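Local structure of D-alanyl-D-alanine carboxypeptidase (Streptococcus pneumoniae R6, 1XP4) at residues I46-V51 against E95-T100; L62-D67 against A113-G118; I84-R89 against N106-A111; N179-K182 against V187-I190. The protein probably trims the terminal D-alanine from peptidoglycan precursor peptides as a serine-type carboxypeptidase, thereby regulating cell-wall synthesis. All blocks are in the same frame, centred on the assembly; numbering follows the deposited sequence.

Interaction 1. Residues I46-V51 against E95-T100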
# COMPACT_ATOMS: atom_id res chain seq x y z
N ILE A 46 0.63 8.79 -0.78
CA ILE A 46 1.72 9.15 -1.66
C ILE A 46 2.61 10.10 -0.86
O ILE A 46 3.83 9.98 -0.85
CB ILE A 46 1.22 9.85 -2.93
CG1 ILE A 46 0.05 9.06 -3.53
CG2 ILE A 46 2.35 9.94 -3.95
CD1 ILE A 46 -0.69 9.80 -4.63
N THR A 47 1.97 11.03 -0.15
CA THR A 47 2.67 12.01 0.68
C THR A 47 3.59 11.34 1.68
O THR A 47 4.79 11.64 1.76
CB THR A 47 1.68 12.89 1.47
OG1 THR A 47 0.90 13.67 0.56
CG2 THR A 47 2.42 13.81 2.43
N VAL A 48 3.02 10.43 2.45
CA VAL A 48 3.74 9.70 3.48
C VAL A 48 4.90 8.86 2.93
O VAL A 48 5.87 8.59 3.65
CB VAL A 48 2.73 8.81 4.26
CG1 VAL A 48 3.43 7.62 4.89
CG2 VAL A 48 2.05 9.64 5.34
N TYR A 49 4.82 8.46 1.66
CA TYR A 49 5.90 7.68 1.05
C TYR A 49 7.13 8.54 0.88
O TYR A 49 8.25 8.08 1.06
CB TYR A 49 5.50 7.14 -0.32
CG TYR A 49 6.50 6.15 -0.88
CD1 TYR A 49 6.41 4.79 -0.55
CD2 TYR A 49 7.54 6.56 -1.71
CE1 TYR A 49 7.32 3.86 -1.06
CE2 TYR A 49 8.46 5.64 -2.22
CZ TYR A 49 8.35 4.29 -1.89
OH TYR A 49 9.23 3.36 -2.41
N LEU A 50 6.94 9.80 0.51
CA LEU A 50 8.09 10.67 0.33
C LEU A 50 8.72 11.00 1.68
O LEU A 50 9.93 11.25 1.77
CB LEU A 50 7.67 11.94 -0.42
CG LEU A 50 7.12 11.69 -1.84
CD1 LEU A 50 6.71 13.01 -2.47
CD2 LEU A 50 8.18 11.00 -2.69
N VAL A 51 7.91 10.98 2.73
CA VAL A 51 8.36 11.27 4.08
C VAL A 51 9.26 10.16 4.61
O VAL A 51 10.30 10.43 5.23
CB VAL A 51 7.18 11.44 5.05
CG1 VAL A 51 7.70 11.76 6.43
CG2 VAL A 51 6.25 12.54 4.57
N GLU A 95 5.30 13.18 15.09
CA GLU A 95 4.02 13.68 15.56
C GLU A 95 3.08 13.99 14.40
O GLU A 95 1.91 13.60 14.42
CB GLU A 95 4.23 14.92 16.44
CG GLU A 95 5.06 14.61 17.68
CD GLU A 95 5.07 15.74 18.68
OE1 GLU A 95 5.57 16.84 18.35
OE2 GLU A 95 4.57 15.53 19.81
N LEU A 96 3.60 14.67 13.39
CA LEU A 96 2.79 15.00 12.22
C LEU A 96 2.43 13.74 11.45
O LEU A 96 1.30 13.59 10.96
CB LEU A 96 3.55 15.97 11.31
CG LEU A 96 3.86 17.32 11.96
CD1 LEU A 96 4.70 18.15 11.01
CD2 LEU A 96 2.56 18.03 12.32
N LEU A 97 3.38 12.83 11.34
CA LEU A 97 3.15 11.57 10.64
C LEU A 97 1.99 10.84 11.30
O LEU A 97 1.09 10.33 10.63
CB LEU A 97 4.40 10.70 10.72
CG LEU A 97 4.97 10.21 9.40
CD1 LEU A 97 6.18 9.33 9.70
CD2 LEU A 97 3.91 9.44 8.63
N GLU A 98 2.00 10.80 12.62
CA GLU A 98 0.95 10.13 13.36
C GLU A 98 -0.35 10.89 13.13
O GLU A 98 -1.39 10.28 12.86
CB GLU A 98 1.31 10.10 14.86
CG GLU A 98 0.68 8.96 15.64
CD GLU A 98 1.71 8.11 16.36
OE1 GLU A 98 2.70 7.68 15.72
OE2 GLU A 98 1.54 7.85 17.57
N ALA A 99 -0.30 12.22 13.23
CA ALA A 99 -1.48 13.05 13.02
C ALA A 99 -2.04 12.89 11.60
O ALA A 99 -3.26 12.87 11.40
CB ALA A 99 -1.15 14.51 13.29
N THR A 100 -1.15 12.77 10.62
CA THR A 100 -1.55 12.60 9.23
C THR A 100 -2.26 11.28 8.96
O THR A 100 -3.38 11.26 8.45
CB THR A 100 -0.32 12.70 8.27
OG1 THR A 100 0.19 14.03 8.27
CG2 THR A 100 -0.72 12.34 6.86

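Interaction 2. Residues L62-D67 against A113-G118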
# COMPACT_ATOMS: atom_id res chain seq x y z
N LEU A 62 12.76 11.21 12.84
CA LEU A 62 11.48 11.17 13.54
C LEU A 62 11.31 12.26 14.59
O LEU A 62 10.19 12.73 14.81
CB LEU A 62 11.29 9.79 14.18
CG LEU A 62 11.05 8.68 13.14
CD1 LEU A 62 11.06 7.32 13.79
CD2 LEU A 62 9.72 8.92 12.45
N SER A 63 12.39 12.69 15.23
CA SER A 63 12.28 13.72 16.27
C SER A 63 12.54 15.14 15.78
O SER A 63 12.56 16.09 16.57
CB SER A 63 13.24 13.41 17.41
OG SER A 63 14.57 13.65 17.02
N THR A 64 12.76 15.28 14.48
CA THR A 64 13.03 16.59 13.89
C THR A 64 11.85 17.56 14.06
O THR A 64 10.72 17.26 13.67
CB THR A 64 13.33 16.48 12.37
OG1 THR A 64 14.48 15.64 12.16
CG2 THR A 64 13.59 17.86 11.77
N PRO A 65 12.11 18.73 14.67
CA PRO A 65 11.09 19.76 14.88
C PRO A 65 10.66 20.34 13.54
O PRO A 65 11.51 20.66 12.69
CB PRO A 65 11.82 20.79 15.74
CG PRO A 65 12.76 19.95 16.52
CD PRO A 65 13.31 19.00 15.48
N VAL A 66 9.36 20.49 13.33
CA VAL A 66 8.84 21.04 12.08
C VAL A 66 7.94 22.24 12.35
O VAL A 66 6.95 22.13 13.07
CB VAL A 66 8.02 19.99 11.28
CG1 VAL A 66 7.52 20.60 9.99
CG2 VAL A 66 8.88 18.78 10.96
N ASP A 67 8.32 23.39 11.78
CA ASP A 67 7.56 24.63 11.93
C ASP A 67 6.25 24.51 11.17
O ASP A 67 6.14 23.79 10.18
CB ASP A 67 8.37 25.82 11.39
CG ASP A 67 7.55 27.10 11.29
OD1 ASP A 67 7.16 27.66 12.34
OD2 ASP A 67 7.31 27.56 10.16
N ALA A 113 5.30 18.37 4.08
CA ALA A 113 5.64 18.66 2.70
C ALA A 113 6.57 19.87 2.57
O ALA A 113 7.56 19.83 1.84
CB ALA A 113 4.37 18.89 1.88
N GLU A 114 6.24 20.96 3.27
CA GLU A 114 7.06 22.17 3.22
C GLU A 114 8.42 21.87 3.82
O GLU A 114 9.44 22.41 3.39
CB GLU A 114 6.41 23.30 4.00
CG GLU A 114 5.08 23.76 3.45
CD GLU A 114 4.68 25.11 4.01
OE1 GLU A 114 4.95 25.36 5.20
OE2 GLU A 114 4.09 25.91 3.25
N LYS A 115 8.44 21.01 4.84
CA LYS A 115 9.67 20.63 5.49
C LYS A 115 10.57 19.85 4.54
O LYS A 115 11.79 20.03 4.55
CB LYS A 115 9.38 19.77 6.71
CG LYS A 115 10.61 19.38 7.51
CD LYS A 115 11.27 20.61 8.10
CE LYS A 115 12.32 20.25 9.13
NZ LYS A 115 13.02 21.45 9.64
N ILE A 116 9.98 18.99 3.72
CA ILE A 116 10.76 18.17 2.80
C ILE A 116 11.11 18.82 1.47
O ILE A 116 12.19 18.56 0.92
CB ILE A 116 10.04 16.81 2.52
CG1 ILE A 116 9.88 16.03 3.83
CG2 ILE A 116 10.86 15.96 1.54
CD1 ILE A 116 9.25 14.66 3.67
N ALA A 117 10.23 19.67 0.93
CA ALA A 117 10.50 20.30 -0.36
C ALA A 117 10.48 21.82 -0.38
O ALA A 117 10.64 22.44 -1.44
CB ALA A 117 9.52 19.76 -1.40
N GLY A 118 10.27 22.44 0.79
CA GLY A 118 10.25 23.89 0.85
C GLY A 118 8.85 24.43 0.67
O GLY A 118 8.44 25.36 1.37
O HOH W 1 4.30 24.29 7.77
O HOH W 2 10.77 23.62 9.90

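Interaction 3. Residues I84-R89 against N106-A111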
# COMPACT_ATOMS: atom_id res chain seq x y z
N ILE A 84 -6.38 19.15 13.68
CA ILE A 84 -6.30 19.12 15.13
C ILE A 84 -5.56 20.39 15.54
O ILE A 84 -4.79 20.96 14.76
CB ILE A 84 -5.51 17.88 15.62
CG1 ILE A 84 -4.08 17.92 15.09
CG2 ILE A 84 -6.19 16.62 15.12
CD1 ILE A 84 -3.25 16.72 15.48
N PRO A 85 -5.79 20.87 16.77
CA PRO A 85 -5.12 22.09 17.23
C PRO A 85 -3.60 21.99 17.10
O PRO A 85 -3.02 20.96 17.44
CB PRO A 85 -5.57 22.20 18.68
CG PRO A 85 -6.93 21.55 18.66
CD PRO A 85 -6.69 20.34 17.81
N MSE A 86 -2.97 23.04 16.60
CA MSE A 86 -1.51 23.09 16.45
C MSE A 86 -1.01 24.46 16.86
O MSE A 86 -0.14 25.04 16.22
CB MSE A 86 -1.12 22.82 15.00
CG MSE A 86 -1.24 21.37 14.61
SE MSE A 86 -0.78 21.08 12.77
CE MSE A 86 -1.53 19.31 12.58
N GLU A 87 -1.58 24.97 17.94
CA GLU A 87 -1.24 26.29 18.44
C GLU A 87 0.21 26.52 18.82
O GLU A 87 0.61 27.65 19.05
CB GLU A 87 -2.16 26.65 19.62
CG GLU A 87 -3.60 26.95 19.19
CD GLU A 87 -3.67 28.02 18.11
OE1 GLU A 87 -2.98 29.06 18.28
OE2 GLU A 87 -4.40 27.83 17.11
N ALA A 88 0.99 25.45 18.88
CA ALA A 88 2.40 25.57 19.21
C ALA A 88 3.22 25.77 17.93
O ALA A 88 4.42 26.05 17.99
CB ALA A 88 2.87 24.33 19.95
N ARG A 89 2.57 25.61 16.78
CA ARG A 89 3.19 25.77 15.47
C ARG A 89 4.57 25.13 15.26
O ARG A 89 5.35 25.60 14.44
CB ARG A 89 3.26 27.26 15.10
CG ARG A 89 1.94 27.87 14.62
CD ARG A 89 1.96 29.38 14.85
NE ARG A 89 1.61 30.17 13.67
CZ ARG A 89 2.31 30.19 12.54
NH1 ARG A 89 3.39 29.44 12.42
NH2 ARG A 89 1.94 30.96 11.54
N ASN A 106 -4.82 17.66 7.80
CA ASN A 106 -4.23 18.25 6.60
C ASN A 106 -3.02 19.16 6.89
O ASN A 106 -2.07 19.19 6.10
CB ASN A 106 -5.29 19.03 5.81
CG ASN A 106 -6.40 18.13 5.30
OD1 ASN A 106 -6.14 17.18 4.56
ND2 ASN A 106 -7.64 18.42 5.69
N SER A 107 -3.06 19.89 7.99
CA SER A 107 -1.94 20.75 8.33
C SER A 107 -0.72 19.91 8.67
O SER A 107 0.41 20.36 8.56
CB SER A 107 -2.29 21.68 9.47
OG SER A 107 -3.15 22.69 9.00
N ALA A 108 -0.96 18.67 9.09
CA ALA A 108 0.14 17.76 9.39
C ALA A 108 0.81 17.43 8.04
O ALA A 108 2.03 17.49 7.90
CB ALA A 108 -0.39 16.49 10.04
N ALA A 109 -0.01 17.08 7.05
CA ALA A 109 0.49 16.74 5.73
C ALA A 109 1.26 17.90 5.11
O ALA A 109 2.42 17.76 4.72
CB ALA A 109 -0.67 16.34 4.80
N ILE A 110 0.60 19.06 5.02
CA ILE A 110 1.22 20.23 4.44
C ILE A 110 2.54 20.54 5.13
O ILE A 110 3.57 20.70 4.47
CB ILE A 110 0.29 21.46 4.55
CG1 ILE A 110 -1.01 21.18 3.80
CG2 ILE A 110 0.98 22.68 3.97
CD1 ILE A 110 -2.02 22.31 3.88
N ALA A 111 2.51 20.63 6.45
CA ALA A 111 3.72 20.91 7.21
C ALA A 111 4.88 19.99 6.79
O ALA A 111 5.98 20.47 6.48
CB ALA A 111 3.45 20.78 8.70

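Interaction 4. Residues N179-K182 against V187-I190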
# COMPACT_ATOMS: atom_id res chain seq x y z
N ASN A 179 3.38 -0.40 -2.83
CA ASN A 179 4.75 0.08 -2.75
C ASN A 179 5.08 0.62 -1.37
O ASN A 179 6.19 0.41 -0.86
CB ASN A 179 4.99 1.16 -3.80
CG ASN A 179 4.92 0.62 -5.20
OD1 ASN A 179 5.18 -0.56 -5.42
ND2 ASN A 179 4.59 1.48 -6.16
N LEU A 180 4.12 1.30 -0.75
CA LEU A 180 4.34 1.84 0.58
C LEU A 180 4.53 0.72 1.61
O LEU A 180 5.54 0.68 2.32
CB LEU A 180 3.16 2.74 0.99
CG LEU A 180 3.23 3.27 2.42
CD1 LEU A 180 4.53 4.03 2.63
CD2 LEU A 180 2.05 4.16 2.70
N ILE A 181 3.56 -0.19 1.70
CA ILE A 181 3.63 -1.29 2.66
C ILE A 181 4.86 -2.19 2.48
O ILE A 181 5.49 -2.59 3.45
CB ILE A 181 2.37 -2.17 2.59
CG1 ILE A 181 1.17 -1.38 3.08
CG2 ILE A 181 2.55 -3.42 3.44
CD1 ILE A 181 -0.14 -2.15 2.97
N LYS A 182 5.18 -2.51 1.23
CA LYS A 182 6.32 -3.37 0.94
C LYS A 182 7.67 -2.73 1.23
O LYS A 182 8.58 -3.40 1.71
CB LYS A 182 6.28 -3.81 -0.52
CG LYS A 182 5.91 -5.26 -0.70
CD LYS A 182 5.62 -5.54 -2.15
CE LYS A 182 5.63 -7.02 -2.42
NZ LYS A 182 6.98 -7.58 -2.13
N VAL A 187 5.10 1.79 8.49
CA VAL A 187 3.89 2.59 8.39
C VAL A 187 2.70 1.90 9.03
O VAL A 187 1.80 2.55 9.54
CB VAL A 187 3.58 2.93 6.92
CG1 VAL A 187 3.08 1.70 6.17
CG2 VAL A 187 2.58 4.07 6.87
N LEU A 188 2.70 0.58 9.00
CA LEU A 188 1.61 -0.16 9.60
C LEU A 188 1.57 0.01 11.12
O LEU A 188 0.51 -0.06 11.72
CB LEU A 188 1.71 -1.65 9.24
CG LEU A 188 1.42 -2.01 7.77
CD1 LEU A 188 1.55 -3.51 7.59
CD2 LEU A 188 0.01 -1.54 7.38
N GLU A 189 2.72 0.25 11.74
CA GLU A 189 2.75 0.45 13.19
C GLU A 189 2.03 1.74 13.56
O GLU A 189 1.78 2.01 14.72
CB GLU A 189 4.19 0.48 13.71
CG GLU A 189 4.90 -0.86 13.63
CD GLU A 189 4.09 -1.99 14.26
OE1 GLU A 189 3.87 -1.97 15.49
OE2 GLU A 189 3.67 -2.90 13.51
N ILE A 190 1.70 2.55 12.57
CA ILE A 190 1.00 3.79 12.85
C ILE A 190 -0.48 3.61 12.52
O ILE A 190 -1.32 3.67 13.41
CB ILE A 190 1.58 4.98 12.03
CG1 ILE A 190 3.05 5.20 12.39
CG2 ILE A 190 0.77 6.24 12.31
CD1 ILE A 190 3.74 6.22 11.54

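Interaction 1. Residues I46-V51 against E95-T100
Leu97 reaches across from helix 93-103 and sets its CD2 methyl against the two branches of Val48 on helix 44-57. The side chains meet at about a right angle, with CD2 of Leu97 3.8 Å from CG2 of Val48 and 4.2 Å from CG1 of Val48. The CB of Leu97 does not aim straight at the other helix; the end of the chain covers the remaining distance. Val51, one turn on from Val48, puts its CG1 4.3 Å from CG of Leu97, so the leucine is met by two valines from one helix face. Thr100 lies one turn beyond Leu97. Its CG2 passes CG2 of Val48 at 4.2 Å, the two side chains running past each other in opposite directions.

Segments 46-51 and 95-100 run nearly antiparallel, at 160°, their axes 11.4 Å apart at closest approach; their helices belong to the helical part of a penicillin-binding, beta-lactamase-like catalytic domain. Helix 44-57 starts at Lys44, the predicted proton acceptor, and the side chain of Thr100 lies about 4 Å from that of the lysine.

The chi1 of Thr100, -68°, turns CG2 anti to the backbone N and toward Val48, while OG1 folds back on its own helix. There OG1 donates to Leu96 O at 2.9 Å, coming from above the carbonyl plane, and Leu96 O also accepts from Thr100 N. The hydroxyl is thus satisfied inside an otherwise apolar interface. Behind Leu97, Glu98 forms a salt bridge with Lys193; behind Val48, Tyr49 meets Trp134 and Tyr184 edge-to-face.

Interaction 2. Residues L62-D67 against A113-G118
Lys115, on the last turns of helix 106-117, lays its aliphatic chain across Val66 of strand 65-67. This is the close part of the contact: CB of Lys115 is 3.9 Å from CG1 of Val66, and CG of Lys115 is 3.9 Å from CG2 of Val66, so both methyls of the valine are used. A bend at chi2 (64°) turns the rest of the chain across the strand, so that CE of Lys115 meets CG2 of Thr64, just before the strand, at 3.8 Å. The inner side of Val66 rests on Val93 and Leu96 of helix 93-103, while its backbone pairs with Tyr91 in a two-stranded antiparallel sheet.

The outer side is looser and wet. One water accepts from both NZ of Lys115 and N of Asp67, each at 3.1 Å. A second water lies between Asp67 O and OE1 of Glu114, 2.9 Å from the latter; that carboxylate atom also bonds Ser69. NZ approaches Pro65 O only to 3.5 Å, and no direct hydrogen bond joins the two segments. The lysine therefore works here as a long hydrocarbon cover over a buried valine, its ammonium group kept at the solvent edge, where water couples helix and strand.

Interaction 3. Residues I84-R89 against N106-A111
Met86, present as selenomethionine, buries the most surface here and reaches from the loop 84-89 to helix 106-117, where it meets Ser107 and Ala108. With CG anti to the carbonyl carbon (chi1 -75°) and the rest of the chain extended, the side chain projects straight from the loop and delivers only its far end. SE lies 3.7 Å from CB of Ser107. CE goes further along the helix, 3.6 Å from the backbone N of Ala108 and 4.0 Å from its CB, so the terminal methyl covers the backbone between the two residues as well as the small alanine side chain.

The helix begins just after Ser104, a predicted active-site residue. Asn106 is consistent with the asparagine of the SxN motif of SxxK peptidases; its OD1 hydrogen-bonds Lys44, the predicted proton acceptor. Met86 packs against the first turn of helix 106-117, which Asn106 opens.

Ser107 shows Met86 its CB, while its OG bonds elsewhere, to Pro72 O, and its backbone N is held by OD1 of Asn83. Ala108 also touches Ala99 and Thr100 of helix 93-103. Met86 also touches Phe198 of strand 195-198. Immediately after the selenomethionine the chain makes a type I turn from Met86 to Arg89, closed by Arg89 N to Met86 O at 2.8 Å; Arg89, which ends the turn, forms a salt bridge with Asp70.

Interaction 4. Residues N179-K182 against V187-I190
This is a small, buried and wholly apolar contact between the end of helix 170-183 and the start of the short helix that follows it, two elements joined by a tight connection. Two pairs of side chains carry it. CG of Leu180 faces CG1 of Val187 at 4.1 Å, the side chains crossing at about a right angle. At chi1 72°, CG1 of Val187 sits between its backbone N and carbonyl carbon, and it is this branch that meets Leu180. Beside this pair, CG2 of Ile181 meets CD1 of Leu188 at 4.3 Å; the leucine starts off to one side, and its end closes the gap.

The two pairs look onto different neighbours. Leu180 also rests on Leu45 and Tyr49, and Val187 on Tyr52 and Leu101, so this pair packs against helices 44-57 and 93-103. Ile181 and Leu188 both touch Thr238 of strand 234-241; Ile181 also touches Ile247 and Leu188 touches Arg245, both of strand 244-253. No hydrogen bond crosses between the segments. The contact lies between helices and a five-stranded antiparallel sheet, the layered architecture of the penicillin-recognising, beta-lactamase-like fold.

All four contacts lie in the catalytic domain. Interactions 1, 3 and 4 are buried, whereas interaction 2 is partly open and has waters between its segments. Interactions 2 and 3 share helix 106-117, one near its C-terminal end and the other at its start. Helix 93-103 of interaction 1 touches both: Leu96 meets Val66 and Ala111, and Thr100 meets Ala108. Interaction 1 also meets interaction 4, through Tyr49 on Leu180 and Val48 on Val187, while interactions 3 and 4 stay about 11 Å apart at their nearest atoms. Branched aliphatic groups dominate interactions 1 and 4, a selenomethionine interaction 3, and a lysine chain interaction 2.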